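Local coordinates for protein metallo-beta-lactamase (Serratia marcescens, PDB 3VPE) that probably hydrolyses the amide bond of beta-lactam antibiotics with zinc bound in its active site, as a metallo-beta-lactamase of subclass B3, at residues L39-T44 against I68-S73. Sequence-based numbering, arbitrary orientation.
Sequences LVDGTT and ILSTHS. With ZN (zinc ion), chain B.
D41 grips T71 with both oxygens of its carboxylate. OD1 of D41 takes the backbone N-H of T71 at 2.9 Å. That donor comes from the syn side, 22° out of the carboxylate plane. OD2 of D41 takes the hydroxyl OG1 of T71 at 2.7 Å through its syn lone pair. The two bonds together restrict rotation of the carboxylate. With chi1 at 51°, T71 OG1 sits between its backbone N and carbonyl carbon, and hydroxyl and N-H both face the one carboxylate. The D41 and T71 side chains cross at about a right angle.

A water extends this network. It donates to D41 OD1 at 2.7 Å and to the carbonyl O of H72, and it accepts from S70 OG. D41 OD1 therefore has two donors. The buried carboxylate is bonded directly to T71 and linked through the water to S70 OG and H72 O.

Two backbone bonds join the parallel strands 37-40 and 65-69, the second from D41, just past the end of the first strand. L69 N reaches L39 O at 2.7 Å, and D41 N reaches L69 O at 2.8 Å. Apolar contacts line the two faces of the sheet. L39 CD2 lies 4.2 Å from I68 CG1 on one face, where M84 touches both residues. On the other face V40 CG2 meets L69 CD1 at 4.2 Å, and F172 packs on V40.

H72 binds zinc through NE2, and H74, H150 and a water complete this site.

The strands belong to a beta-alpha-beta unit with helix 47-57. Strand 65-69 runs into the zinc-binding loop. D41, its side chain about 4 Å from that of zinc ligand H77, is consistent with a second-shell role. H72 opens the HxHxDH motif of the metallo-beta-lactamase fold, and T71 directly precedes it.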
loop_
_atom_site.group_PDB
_atom_site.type_symbol
_atom_site.label_atom_id
_atom_site.label_comp_id
_atom_site.label_asym_id
_atom_site.label_seq_id
_atom_site.Cartn_x
_atom_site.Cartn_y
_atom_site.Cartn_z
ATOM N N LEU A 39 7.251 -8.087 0.436
ATOM C CA LEU A 39 7.237 -6.733 1.012
ATOM C C LEU A 39 6.162 -5.964 0.254
ATOM O O LEU A 39 6.134 -6.018 -0.981
ATOM C CB LEU A 39 8.599 -6.028 0.832
ATOM C CG LEU A 39 8.659 -4.553 1.247
ATOM C CD1 LEU A 39 8.395 -4.334 2.749
ATOM C CD2 LEU A 39 10.004 -3.949 0.870
ATOM N N VAL A 40 5.283 -5.267 0.957
ATOM C CA VAL A 40 4.344 -4.386 0.298
ATOM C C VAL A 40 4.787 -2.955 0.544
ATOM O O VAL A 40 4.839 -2.486 1.702
ATOM C CB VAL A 40 2.913 -4.579 0.842
ATOM C CG1 VAL A 40 1.890 -3.766 0.039
ATOM C CG2 VAL A 40 2.544 -6.069 0.868
ATOM N N ASP A 41 5.072 -2.263 -0.565
ATOM C CA ASP A 41 5.547 -0.855 -0.643
ATOM C C ASP A 41 6.974 -0.609 -0.122
ATOM O O ASP A 41 7.526 -1.423 0.617
ATOM C CB ASP A 41 4.527 0.162 -0.064
ATOM C CG ASP A 41 3.354 0.396 -1.014
ATOM O OD1 ASP A 41 3.498 0.126 -2.237
ATOM O OD2 ASP A 41 2.291 0.863 -0.574
ATOM N N GLY A 42 7.528 0.535 -0.530
ATOM C CA GLY A 42 8.912 0.912 -0.171
ATOM C C GLY A 42 9.042 2.185 0.633
ATOM O O GLY A 42 10.145 2.515 1.121
ATOM N N THR A 43 7.931 2.884 0.832
ATOM C CA THR A 43 7.907 4.249 1.373
ATOM C C THR A 43 8.676 5.209 0.466
ATOM O O THR A 43 8.664 5.029 -0.743
ATOM C CB THR A 43 8.303 4.363 2.873
ATOM O OG1 THR A 43 9.733 4.322 3.024
ATOM C CG2 THR A 43 7.699 3.213 3.677
ATOM N N THR A 44 9.305 6.217 1.060
ATOM C CA THR A 44 10.015 7.255 0.286
ATOM C C THR A 44 11.434 6.803 -0.021
ATOM O O THR A 44 11.914 5.808 0.526
ATOM C CB THR A 44 10.117 8.540 1.102
ATOM O OG1 THR A 44 10.835 8.220 2.306
ATOM C CG2 THR A 44 8.736 9.133 1.446
ATOM N N ILE A 68 8.277 -7.512 -4.199
ATOM C CA ILE A 68 7.841 -6.245 -3.635
ATOM C C ILE A 68 6.553 -5.847 -4.351
ATOM O O ILE A 68 6.547 -5.688 -5.586
ATOM C CB ILE A 68 8.908 -5.147 -3.808
ATOM C CG1 ILE A 68 10.179 -5.503 -3.034
ATOM C CG2 ILE A 68 8.333 -3.798 -3.345
ATOM C CD1 ILE A 68 11.372 -4.697 -3.499
ATOM N N LEU A 69 5.461 -5.695 -3.593
ATOM C CA LEU A 69 4.178 -5.326 -4.220
ATOM C C LEU A 69 4.006 -3.827 -4.110
ATOM O O LEU A 69 4.264 -3.270 -3.056
ATOM C CB LEU A 69 3.021 -6.059 -3.530
ATOM C CG LEU A 69 3.231 -7.571 -3.354
ATOM C CD1 LEU A 69 1.962 -8.132 -2.714
ATOM C CD2 LEU A 69 3.511 -8.268 -4.669
ATOM N N SER A 70 3.580 -3.161 -5.186
ATOM C CA SER A 70 3.341 -1.726 -5.128
ATOM C C SER A 70 1.836 -1.442 -5.087
ATOM O O SER A 70 1.112 -1.951 -5.931
ATOM C CB SER A 70 3.925 -1.083 -6.398
ATOM O OG SER A 70 3.578 0.311 -6.472
ATOM N N THR A 71 1.384 -0.624 -4.137
ATOM C CA THR A 71 0.009 -0.088 -4.194
ATOM C C THR A 71 -0.106 0.917 -5.337
ATOM O O THR A 71 -0.849 0.696 -6.290
ATOM C CB THR A 71 -0.413 0.601 -2.878
ATOM O OG1 THR A 71 0.581 1.559 -2.492
ATOM C CG2 THR A 71 -0.633 -0.469 -1.757
ATOM N N HIS A 72 0.636 2.024 -5.264
ATOM C CA HIS A 72 0.615 2.958 -6.377
ATOM C C HIS A 72 1.922 3.720 -6.468
ATOM O O HIS A 72 2.701 3.814 -5.498
ATOM C CB HIS A 72 -0.620 3.886 -6.333
ATOM C CG HIS A 72 -0.582 4.916 -5.234
ATOM N ND1 HIS A 72 -1.135 4.714 -4.030
ATOM C CD2 HIS A 72 -0.085 6.216 -5.226
ATOM C CE1 HIS A 72 -0.978 5.818 -3.268
ATOM N NE2 HIS A 72 -0.324 6.740 -3.996
ATOM N N SER A 73 2.145 4.269 -7.662
ATOM C CA SER A 73 3.427 4.846 -8.065
ATOM C C SER A 73 3.586 6.347 -7.744
ATOM O O SER A 73 3.857 7.167 -8.656
ATOM C CB SER A 73 3.632 4.514 -9.558
ATOM O OG SER A 73 2.496 4.920 -10.291
HETATM ZN ZN ZN B . -0.531 8.769 -3.770
HETATM O O HOH W 1 4.170 1.729 -4.314
HETATM O O HOH W 2 0.386 9.636 -2.257
#